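Local coordinates for cytidylate kinase-like family protein (Eubacterium ventriosum, PDB 3FDI) that is of unknown function but belongs to the cytidylate kinase-like family and probably transfers a phosphoryl group from a nucleoside triphosphate, at residues F57-M62 and F89-A94; F64-V69 and I82-F87; D128-R133 and N147-M152. All blocks are in the same frame, centred on the assembly; numbering follows the deposited sequence.

Interaction 1: residues F57-M62 and F89-A94; sequences FDEKPM and FIRKKA
A first torsion of -175° swings Arg91 CG to the far side of its amide nitrogen, and a bend at chi3 (61°) then carries the guanidinium over the face of Phe57. The product is a cation-pi stack between the approach to helix 60-66 and helix 81-95, in a P-loop kinase-like fold with a parallel central sheet. Three measurements support the assignment: Arg91 CZ lies 3.8 Å from the Phe57 ring centroid, the planes are only 27° apart, and Arg91 CD stands over the face as a CH-pi donor, 4.3 Å from that centroid. Arg91 NH1 comes nearest, 3.0 Å from Phe57 CE1, so the group sits off-centre, toward the ring's rim.

The outer nitrogens are held nearby in sequence, NH2 by a hydrogen bond to Asn88 on the same helix and NH1 by a salt bridge to Glu96 just past its end, which should restrict rotation. With an alanine here, Phe57 would probably lose the cation over its face and Glu96 a charged mate. Glu59, at the N-cap of helix 60-66, keeps its charge beyond salt-bridge range; its carboxylate lies against the arginine's aliphatic chain, Glu59 OE2 3.1 Å from Arg91 CD.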
loop_
_atom_site.group_PDB
_atom_site.type_symbol
_atom_site.label_atom_id
_atom_site.label_comp_id
_atom_site.label_asym_id
_atom_site.label_seq_id
_atom_site.Cartn_x
_atom_site.Cartn_y
_atom_site.Cartn_z
ATOM N N PHE B 57 14.789 -20.451 13.299
ATOM C CA PHE B 57 14.807 -21.267 12.095
ATOM C C PHE B 57 14.792 -20.320 10.882
ATOM O O PHE B 57 14.456 -20.727 9.758
ATOM C CB PHE B 57 13.582 -22.203 12.058
ATOM C CG PHE B 57 13.576 -23.256 13.134
ATOM C CD1 PHE B 57 13.785 -24.604 12.819
ATOM C CD2 PHE B 57 13.357 -22.912 14.466
ATOM C CE1 PHE B 57 13.785 -25.593 13.826
ATOM C CE2 PHE B 57 13.357 -23.890 15.476
ATOM C CZ PHE B 57 13.562 -25.227 15.153
ATOM N N ASP B 58 15.146 -19.054 11.145
ATOM C CA ASP B 58 15.065 -17.951 10.175
ATOM C C ASP B 58 13.706 -17.829 9.460
ATOM O O ASP B 58 13.611 -17.360 8.311
ATOM C CB ASP B 58 16.236 -18.027 9.209
ATOM C CG ASP B 58 17.564 -17.909 9.927
ATOM O OD1 ASP B 58 17.573 -17.455 11.106
ATOM O OD2 ASP B 58 18.595 -18.289 9.322
ATOM N N GLU B 59 12.661 -18.243 10.175
ATOM C CA GLU B 59 11.293 -18.060 9.746
ATOM C C GLU B 59 10.865 -16.649 10.207
ATOM O O GLU B 59 10.853 -16.334 11.420
ATOM C CB GLU B 59 10.418 -19.189 10.309
ATOM C CG GLU B 59 10.767 -20.549 9.631
ATOM C CD GLU B 59 10.138 -21.776 10.293
ATOM O OE1 GLU B 59 8.993 -21.670 10.786
ATOM O OE2 GLU B 59 10.798 -22.853 10.289
ATOM N N LYS B 60 10.570 -15.803 9.215
ATOM C CA LYS B 60 10.361 -14.346 9.401
ATOM C C LYS B 60 9.361 -13.947 10.517
ATOM O O LYS B 60 9.643 -13.047 11.298
ATOM C CB LYS B 60 9.976 -13.683 8.040
ATOM C CG LYS B 60 11.107 -13.755 6.944
ATOM C CD LYS B 60 10.879 -12.756 5.771
ATOM C CE LYS B 60 12.228 -12.257 5.122
ATOM N NZ LYS B 60 13.001 -13.274 4.336
ATOM N N PRO B 61 8.199 -14.614 10.595
ATOM C CA PRO B 61 7.201 -14.220 11.602
ATOM C C PRO B 61 7.682 -14.459 13.015
ATOM O O PRO B 61 7.331 -13.706 13.941
ATOM C CB PRO B 61 5.982 -15.131 11.295
ATOM C CG PRO B 61 6.173 -15.660 9.950
ATOM C CD PRO B 61 7.674 -15.641 9.673
HETATM N N MSE B 62 8.494 -15.494 13.181
HETATM C CA MSE B 62 9.009 -15.833 14.487
HETATM C C MSE B 62 10.123 -14.896 14.911
HETATM O O MSE B 62 10.090 -14.377 16.028
HETATM C CB MSE B 62 9.467 -17.284 14.531
HETATM C CG MSE B 62 8.307 -18.298 14.485
HETATM SE SE MSE B 62 9.054 -20.065 14.964
HETATM C CE MSE B 62 10.440 -19.429 16.147
ATOM N N PHE B 89 3.691 -24.633 16.726
ATOM C CA PHE B 89 2.797 -25.790 16.533
ATOM C C PHE B 89 2.728 -26.164 15.079
ATOM O O PHE B 89 2.853 -27.313 14.728
ATOM C CB PHE B 89 1.375 -25.519 17.065
ATOM C CG PHE B 89 0.384 -26.653 16.840
ATOM C CD1 PHE B 89 0.127 -27.579 17.833
ATOM C CD2 PHE B 89 -0.327 -26.739 15.670
ATOM C CE1 PHE B 89 -0.793 -28.630 17.620
ATOM C CE2 PHE B 89 -1.233 -27.759 15.452
ATOM C CZ PHE B 89 -1.458 -28.702 16.409
ATOM N N ILE B 90 2.500 -25.177 14.237
ATOM C CA ILE B 90 2.294 -25.373 12.831
ATOM C C ILE B 90 3.548 -25.865 12.161
ATOM O O ILE B 90 3.492 -26.759 11.325
ATOM C CB ILE B 90 1.842 -24.064 12.204
ATOM C CG1 ILE B 90 0.394 -23.794 12.641
ATOM C CG2 ILE B 90 1.880 -24.112 10.698
ATOM C CD1 ILE B 90 -0.206 -22.474 12.071
ATOM N N ARG B 91 4.672 -25.269 12.552
ATOM C CA ARG B 91 5.965 -25.607 12.012
ATOM C C ARG B 91 6.356 -27.044 12.414
ATOM O O ARG B 91 6.814 -27.808 11.587
ATOM C CB ARG B 91 6.992 -24.585 12.511
ATOM C CG ARG B 91 8.415 -24.721 11.937
ATOM C CD ARG B 91 9.492 -24.070 12.843
ATOM N NE ARG B 91 9.514 -24.714 14.154
ATOM C CZ ARG B 91 10.153 -25.841 14.460
ATOM N NH1 ARG B 91 10.890 -26.512 13.565
ATOM N NH2 ARG B 91 10.021 -26.329 15.679
ATOM N N LYS B 92 6.172 -27.396 13.676
ATOM C CA LYS B 92 6.485 -28.746 14.151
ATOM C C LYS B 92 5.624 -29.796 13.479
ATOM O O LYS B 92 6.139 -30.813 13.050
ATOM C CB LYS B 92 6.322 -28.871 15.673
ATOM C CG LYS B 92 7.489 -28.310 16.460
ATOM C CD LYS B 92 7.307 -28.516 17.987
ATOM C CE LYS B 92 8.479 -27.905 18.797
ATOM N NZ LYS B 92 8.535 -28.318 20.246
ATOM N N LYS B 93 4.315 -29.560 13.422
ATOM C CA LYS B 93 3.423 -30.513 12.792
ATOM C C LYS B 93 3.805 -30.685 11.319
ATOM O O LYS B 93 3.830 -31.815 10.813
ATOM C CB LYS B 93 1.953 -30.109 12.931
ATOM C CG LYS B 93 1.376 -30.218 14.338
ATOM C CD LYS B 93 1.399 -31.657 14.875
ATOM C CE LYS B 93 0.314 -31.877 15.917
ATOM N NZ LYS B 93 0.364 -33.187 16.634
ATOM N N ALA B 94 4.100 -29.589 10.624
ATOM C CA ALA B 94 4.530 -29.716 9.233
ATOM C C ALA B 94 5.886 -30.395 9.025
ATOM O O ALA B 94 6.012 -31.226 8.131
ATOM C CB ALA B 94 4.544 -28.366 8.537
#

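Interaction 2: residues F64-V69 and I82-F87; sequences FAFIPV and IAIRQF
Ile84 carries this apolar contact, reaching from helix 81-95 to Ala65 and Phe66. From its CA, the bond to CB is directed at the other segment, and at CB the side chain divides. The CG2 branch, anti to the backbone N, reaches the rim of the Phe66 ring, with 4.2 Å between Ile84 CG2 and Phe66 CZ. The CG1 branch lies beside the backbone N and does most of the work: Ile84 CG1 comes to 3.6 Å from Ala65 CB, methylene against methyl. Beyond it the chain stays extended (chi2 168°), which carries CD1 past the alanine, still 4.0 Å from Ala65 CB, and on to the aromatic ring.

At the tip, the methyl sits over one face of Phe66. Ile84 CD1 is 3.8 Å from the Phe66 ring centroid and 29° off the ring normal, the geometry of a CH-pi contact displaced from the centre. The displacement is toward Phe66 CE1, which lies 3.4 Å from Ile84 CD1. The Phe66 side chain does not set out at its partner, but its ring end comes nearer and crosses Ile84 at about a right angle. No hydrogen bond joins the segments, and the contact is a surface one, closest at the backbone between Ala65 and Ile84, whose CA atoms are 6.8 Å apart.

Around it, the loop residue Glu55 touches both Phe66 and Ile84, and Phe64 turns to a second subunit, its ring in cation-pi contact with Lys151 and Lys154 of that chain. Helices 60-66 and 81-95 fall between strands 34-35 and 101-104, the chain's second and third, where P-loop nucleoside monophosphate kinases usually hold their NMP-binding part, to which the pair probably corresponds; helix 142-163 packs against it, with Tyr163 on Ala65 and Ala83.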
loop_
_atom_site.group_PDB
_atom_site.type_symbol
_atom_site.label_atom_id
_atom_site.label_comp_id
_atom_site.label_asym_id
_atom_site.label_seq_id
_atom_site.Cartn_x
_atom_site.Cartn_y
_atom_site.Cartn_z
ATOM N N PHE B 64 10.616 -11.951 13.825
ATOM C CA PHE B 64 9.904 -10.688 14.052
ATOM C C PHE B 64 9.188 -10.630 15.421
ATOM O O PHE B 64 9.347 -9.664 16.196
ATOM C CB PHE B 64 8.910 -10.472 12.902
ATOM C CG PHE B 64 8.253 -9.144 12.932
ATOM C CD1 PHE B 64 8.950 -7.991 12.521
ATOM C CD2 PHE B 64 6.952 -9.016 13.371
ATOM C CE1 PHE B 64 8.350 -6.725 12.566
ATOM C CE2 PHE B 64 6.352 -7.762 13.409
ATOM C CZ PHE B 64 7.054 -6.612 13.006
ATOM N N ALA B 65 8.414 -11.679 15.705
ATOM C CA ALA B 65 7.796 -11.859 17.032
ATOM C C ALA B 65 8.826 -11.732 18.162
ATOM O O ALA B 65 8.549 -11.160 19.209
ATOM C CB ALA B 65 7.074 -13.208 17.106
ATOM N N PHE B 66 10.032 -12.235 17.955
ATOM C CA PHE B 66 11.015 -12.211 19.057
ATOM C C PHE B 66 11.598 -10.841 19.339
ATOM O O PHE B 66 12.118 -10.618 20.428
ATOM C CB PHE B 66 12.144 -13.230 18.828
ATOM C CG PHE B 66 11.732 -14.646 19.083
ATOM C CD1 PHE B 66 11.322 -15.048 20.359
ATOM C CD2 PHE B 66 11.762 -15.584 18.054
ATOM C CE1 PHE B 66 10.939 -16.389 20.614
ATOM C CE2 PHE B 66 11.380 -16.908 18.271
ATOM C CZ PHE B 66 10.964 -17.315 19.560
ATOM N N ILE B 67 11.520 -9.924 18.377
ATOM C CA ILE B 67 12.207 -8.646 18.527
ATOM C C ILE B 67 11.652 -7.972 19.769
ATOM O O ILE B 67 10.433 -7.882 19.911
ATOM C CB ILE B 67 12.026 -7.708 17.307
ATOM C CG1 ILE B 67 12.525 -8.367 16.017
ATOM C CG2 ILE B 67 12.739 -6.371 17.583
ATOM C CD1 ILE B 67 12.046 -7.677 14.738
ATOM N N PRO B 68 12.541 -7.527 20.682
ATOM C CA PRO B 68 12.127 -6.874 21.931
ATOM C C PRO B 68 11.532 -5.466 21.759
ATOM O O PRO B 68 11.785 -4.791 20.756
ATOM C CB PRO B 68 13.439 -6.776 22.727
ATOM C CG PRO B 68 14.494 -6.623 21.661
ATOM C CD PRO B 68 14.017 -7.560 20.564
ATOM N N VAL B 69 10.789 -5.038 22.780
ATOM C CA VAL B 69 10.103 -3.749 22.801
ATOM C C VAL B 69 9.985 -3.179 24.209
ATOM O O VAL B 69 10.255 -2.004 24.424
ATOM C CB VAL B 69 8.711 -3.916 22.222
ATOM C CG1 VAL B 69 7.785 -2.867 22.790
ATOM C CG2 VAL B 69 8.789 -3.843 20.735
ATOM N N ILE B 82 1.527 -15.844 22.307
ATOM C CA ILE B 82 0.553 -16.773 21.760
ATOM C C ILE B 82 0.900 -17.085 20.309
ATOM O O ILE B 82 0.807 -18.233 19.887
ATOM C CB ILE B 82 -0.898 -16.220 21.814
ATOM C CG1 ILE B 82 -1.400 -16.185 23.254
ATOM C CG2 ILE B 82 -1.823 -17.093 21.016
ATOM C CD1 ILE B 82 -2.769 -15.540 23.386
ATOM N N ALA B 83 1.275 -16.044 19.562
ATOM C CA ALA B 83 1.518 -16.144 18.150
ATOM C C ALA B 83 2.668 -17.095 17.892
ATOM O O ALA B 83 2.566 -17.962 17.039
ATOM C CB ALA B 83 1.796 -14.757 17.549
ATOM N N ILE B 84 3.754 -16.939 18.652
ATOM C CA ILE B 84 4.901 -17.824 18.567
ATOM C C ILE B 84 4.563 -19.297 18.792
ATOM O O ILE B 84 5.087 -20.204 18.125
ATOM C CB ILE B 84 5.996 -17.431 19.572
ATOM C CG1 ILE B 84 6.752 -16.181 19.112
ATOM C CG2 ILE B 84 6.991 -18.549 19.725
ATOM C CD1 ILE B 84 7.655 -15.616 20.276
ATOM N N ARG B 85 3.712 -19.540 19.767
ATOM C CA ARG B 85 3.384 -20.897 20.102
ATOM C C ARG B 85 2.585 -21.521 18.984
ATOM O O ARG B 85 2.784 -22.695 18.667
ATOM C CB ARG B 85 2.614 -20.961 21.411
ATOM C CG ARG B 85 3.327 -20.324 22.573
ATOM C CD ARG B 85 2.650 -20.637 23.899
ATOM N NE ARG B 85 3.508 -20.265 25.023
ATOM C CZ ARG B 85 3.615 -20.941 26.179
ATOM N NH1 ARG B 85 2.936 -22.063 26.384
ATOM N NH2 ARG B 85 4.437 -20.513 27.143
ATOM N N GLN B 86 1.708 -20.732 18.370
ATOM C CA GLN B 86 0.899 -21.246 17.320
ATOM C C GLN B 86 1.740 -21.473 16.089
ATOM O O GLN B 86 1.520 -22.433 15.354
ATOM C CB GLN B 86 -0.214 -20.287 16.999
ATOM C CG GLN B 86 -1.063 -19.979 18.182
ATOM C CD GLN B 86 -2.351 -19.320 17.825
ATOM O OE1 GLN B 86 -2.420 -18.516 16.915
ATOM N NE2 GLN B 86 -3.386 -19.635 18.578
ATOM N N PHE B 87 2.673 -20.554 15.815
ATOM C CA PHE B 87 3.564 -20.698 14.651
ATOM C C PHE B 87 4.379 -21.964 14.840
ATOM O O PHE B 87 4.470 -22.800 13.947
ATOM C CB PHE B 87 4.535 -19.523 14.487
ATOM C CG PHE B 87 3.888 -18.209 14.190
ATOM C CD1 PHE B 87 2.631 -18.126 13.580
ATOM C CD2 PHE B 87 4.556 -17.037 14.484
ATOM C CE1 PHE B 87 2.048 -16.910 13.315
ATOM C CE2 PHE B 87 3.979 -15.822 14.231
ATOM C CZ PHE B 87 2.719 -15.755 13.619
#

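Interaction 3: residues D128-R133 and N147-M152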
loop_
_atom_site.group_PDB
_atom_site.type_symbol
_atom_site.label_atom_id
_atom_site.label_comp_id
_atom_site.label_asym_id
_atom_site.label_seq_id
_atom_site.Cartn_x
_atom_site.Cartn_y
_atom_site.Cartn_z
ATOM N N ASP B 128 -22.196 -9.081 -3.208
ATOM C CA ASP B 128 -23.522 -9.725 -3.059
ATOM C C ASP B 128 -23.427 -11.115 -2.421
ATOM O O ASP B 128 -24.061 -11.388 -1.397
ATOM C CB ASP B 128 -24.227 -9.900 -4.409
ATOM C CG ASP B 128 -24.440 -8.595 -5.149
ATOM O OD1 ASP B 128 -24.086 -7.520 -4.610
ATOM O OD2 ASP B 128 -24.984 -8.658 -6.282
ATOM N N THR B 129 -22.598 -11.970 -3.038
ATOM C CA THR B 129 -22.445 -13.352 -2.600
ATOM C C THR B 129 -22.032 -13.439 -1.134
ATOM O O THR B 129 -22.686 -14.141 -0.355
ATOM C CB THR B 129 -21.436 -14.078 -3.482
ATOM O OG1 THR B 129 -21.869 -13.973 -4.846
ATOM C CG2 THR B 129 -21.312 -15.553 -3.109
ATOM N N LYS B 130 -20.966 -12.711 -0.768
ATOM C CA LYS B 130 -20.502 -12.610 0.626
ATOM C C LYS B 130 -21.555 -12.021 1.580
ATOM O O LYS B 130 -21.778 -12.557 2.662
ATOM C CB LYS B 130 -19.210 -11.761 0.755
ATOM C CG LYS B 130 -17.984 -12.303 0.048
ATOM C CD LYS B 130 -16.697 -11.569 0.394
ATOM C CE LYS B 130 -16.557 -10.255 -0.338
ATOM N NZ LYS B 130 -15.176 -9.610 -0.160
ATOM N N THR B 131 -22.186 -10.915 1.200
ATOM C CA THR B 131 -23.139 -10.285 2.104
ATOM C C THR B 131 -24.297 -11.224 2.337
ATOM O O THR B 131 -24.855 -11.295 3.438
ATOM C CB THR B 131 -23.653 -8.866 1.664
ATOM O OG1 THR B 131 -24.962 -8.957 1.080
ATOM C CG2 THR B 131 -22.711 -8.159 0.753
ATOM N N LYS B 132 -24.657 -11.976 1.311
ATOM C CA LYS B 132 -25.772 -12.890 1.464
ATOM C C LYS B 132 -25.314 -13.954 2.447
ATOM O O LYS B 132 -25.994 -14.212 3.439
ATOM C CB LYS B 132 -26.251 -13.471 0.115
ATOM C CG LYS B 132 -27.644 -12.924 -0.377
ATOM C CD LYS B 132 -27.839 -12.998 -1.900
ATOM C CE LYS B 132 -26.796 -12.140 -2.653
ATOM N NZ LYS B 132 -27.067 -12.001 -4.107
ATOM N N ARG B 133 -24.125 -14.519 2.237
ATOM C CA ARG B 133 -23.677 -15.622 3.107
ATOM C C ARG B 133 -23.568 -15.174 4.560
ATOM O O ARG B 133 -23.968 -15.915 5.450
ATOM C CB ARG B 133 -22.361 -16.271 2.625
ATOM C CG ARG B 133 -21.632 -17.097 3.722
ATOM C CD ARG B 133 -20.615 -18.092 3.190
ATOM N NE ARG B 133 -20.364 -17.889 1.774
ATOM C CZ ARG B 133 -20.649 -18.757 0.808
ATOM N NH1 ARG B 133 -20.379 -18.417 -0.448
ATOM N NH2 ARG B 133 -21.173 -19.963 1.077
ATOM N N ASN B 147 -20.350 -4.101 7.303
ATOM C CA ASN B 147 -19.457 -3.594 8.325
ATOM C C ASN B 147 -18.643 -4.703 8.910
ATOM O O ASN B 147 -17.462 -4.572 9.042
ATOM C CB ASN B 147 -20.255 -2.911 9.433
ATOM C CG ASN B 147 -20.745 -1.550 9.020
ATOM O OD1 ASN B 147 -20.258 -0.976 8.051
ATOM N ND2 ASN B 147 -21.698 -1.012 9.758
HETATM N N MSE B 148 -19.276 -5.806 9.267
HETATM C CA MSE B 148 -18.514 -6.970 9.712
HETATM C C MSE B 148 -17.450 -7.394 8.705
HETATM O O MSE B 148 -16.324 -7.710 9.074
HETATM C CB MSE B 148 -19.449 -8.129 9.954
HETATM C CG MSE B 148 -19.946 -8.163 11.347
HETATM SE SE MSE B 148 -21.204 -9.589 11.381
HETATM C CE MSE B 148 -22.695 -8.561 10.654
HETATM N N MSE B 149 -17.804 -7.398 7.437
HETATM C CA MSE B 149 -16.888 -7.886 6.421
HETATM C C MSE B 149 -15.647 -6.990 6.424
HETATM O O MSE B 149 -14.539 -7.479 6.511
HETATM C CB MSE B 149 -17.551 -7.928 5.031
HETATM C CG MSE B 149 -18.518 -9.107 4.832
HETATM SE SE MSE B 149 -19.821 -8.722 3.453
HETATM C CE MSE B 149 -18.573 -8.187 2.120
ATOM N N LYS B 150 -15.854 -5.676 6.421
ATOM C CA LYS B 150 -14.741 -4.726 6.413
ATOM C C LYS B 150 -13.886 -4.778 7.699
ATOM O O LYS B 150 -12.681 -4.540 7.668
ATOM C CB LYS B 150 -15.292 -3.322 6.145
ATOM C CG LYS B 150 -14.469 -2.133 6.630
ATOM C CD LYS B 150 -15.378 -0.914 6.584
ATOM C CE LYS B 150 -14.639 0.343 6.981
ATOM N NZ LYS B 150 -15.567 1.493 7.175
ATOM N N LYS B 151 -14.489 -5.103 8.824
ATOM C CA LYS B 151 -13.734 -5.133 10.068
ATOM C C LYS B 151 -12.830 -6.353 10.169
ATOM O O LYS B 151 -11.661 -6.259 10.520
ATOM C CB LYS B 151 -14.680 -5.114 11.263
ATOM C CG LYS B 151 -13.950 -4.913 12.572
ATOM C CD LYS B 151 -14.642 -3.895 13.377
ATOM C CE LYS B 151 -13.938 -3.579 14.689
ATOM N NZ LYS B 151 -14.910 -2.894 15.651
HETATM N N MSE B 152 -13.392 -7.490 9.828
HETATM C CA MSE B 152 -12.699 -8.740 9.893
HETATM C C MSE B 152 -11.590 -8.790 8.882
HETATM O O MSE B 152 -10.479 -9.221 9.212
HETATM C CB MSE B 152 -13.670 -9.854 9.605
HETATM C CG MSE B 152 -14.744 -10.015 10.640
HETATM SE SE MSE B 152 -14.074 -10.533 12.378
HETATM C CE MSE B 152 -12.782 -11.912 11.911
#
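Met149, a selenomethionine, reaches from helix 142-163 to helix 127-138 and supplies every close contact made from its side. Its selenium lies against the backbone of Thr131, with Met149 SE 3.9 Å from Thr131 CA, and also meets the methyl of that residue, Thr131 CG2 to Met149 SE being 4.0 Å. The terminal methyl goes to Lys130 instead: Met149 CE is 3.8 Å from Lys130 CE and 3.9 Å from Lys130 CB, so the lysine presents both its base and its outer aliphatic part. A bend at chi3 (51°) folds that methyl away from a straight continuation of the chain. Lys130 is also bent at chi3 (-79°), and the two side chains cross obliquely.

The contact is thus wholly van der Waals in kind, without a hydrogen bond between the segments. All three residues are buried, and of the 132 Å² of surface hidden, counting both sides, Met149 accounts for 81 Å². The closest CA atoms, those of Thr131 and Met149, are 8.0 Å apart, and it is Met149 alone that reaches across from its segment. These are consecutive helices after strand 118-125, and in nucleoside monophosphate kinases of the P-loop fold the lid usually lies in this part of the chain; a similar role here is plausible but inferred.

One shell out, the loop following strand 8-13, at the P-loop position, positions the touching groups: Lys130 NZ forms a salt bridge with Glu14, and Phe15 packs on Met149. A separate tie of helix 127-138 to the same loop runs from Arg133 NE to the carbonyl O of Gly16. On helix 142-163, Lys151 NZ is hydrogen-bonded to the carbonyl O atoms of Phe64 and Ile67 of a second subunit, while Met148 packs on Pro68 of that subunit.

How the interactions relate
Interactions 1 and 2 pair the same two helices, 60-66 and 81-95, at centres 11 Å apart. Along the chain interaction 2 is nested within the loop closed by interaction 1, and the two are continuous in space, since Pro61 CB lies 3.6 Å from Phe87 CE2. Interaction 3 follows in series, its centre about 31 Å from that of interaction 1 and about 30 Å from that of interaction 2, and lies on the side of the chain's centre opposite interaction 1. It joins helices 127-138 and 142-163. Within one subunit interactions 2 and 3 do not touch, but segment 64-69 meets segment 147-152 of a second subunit, so both border the same type of subunit interface.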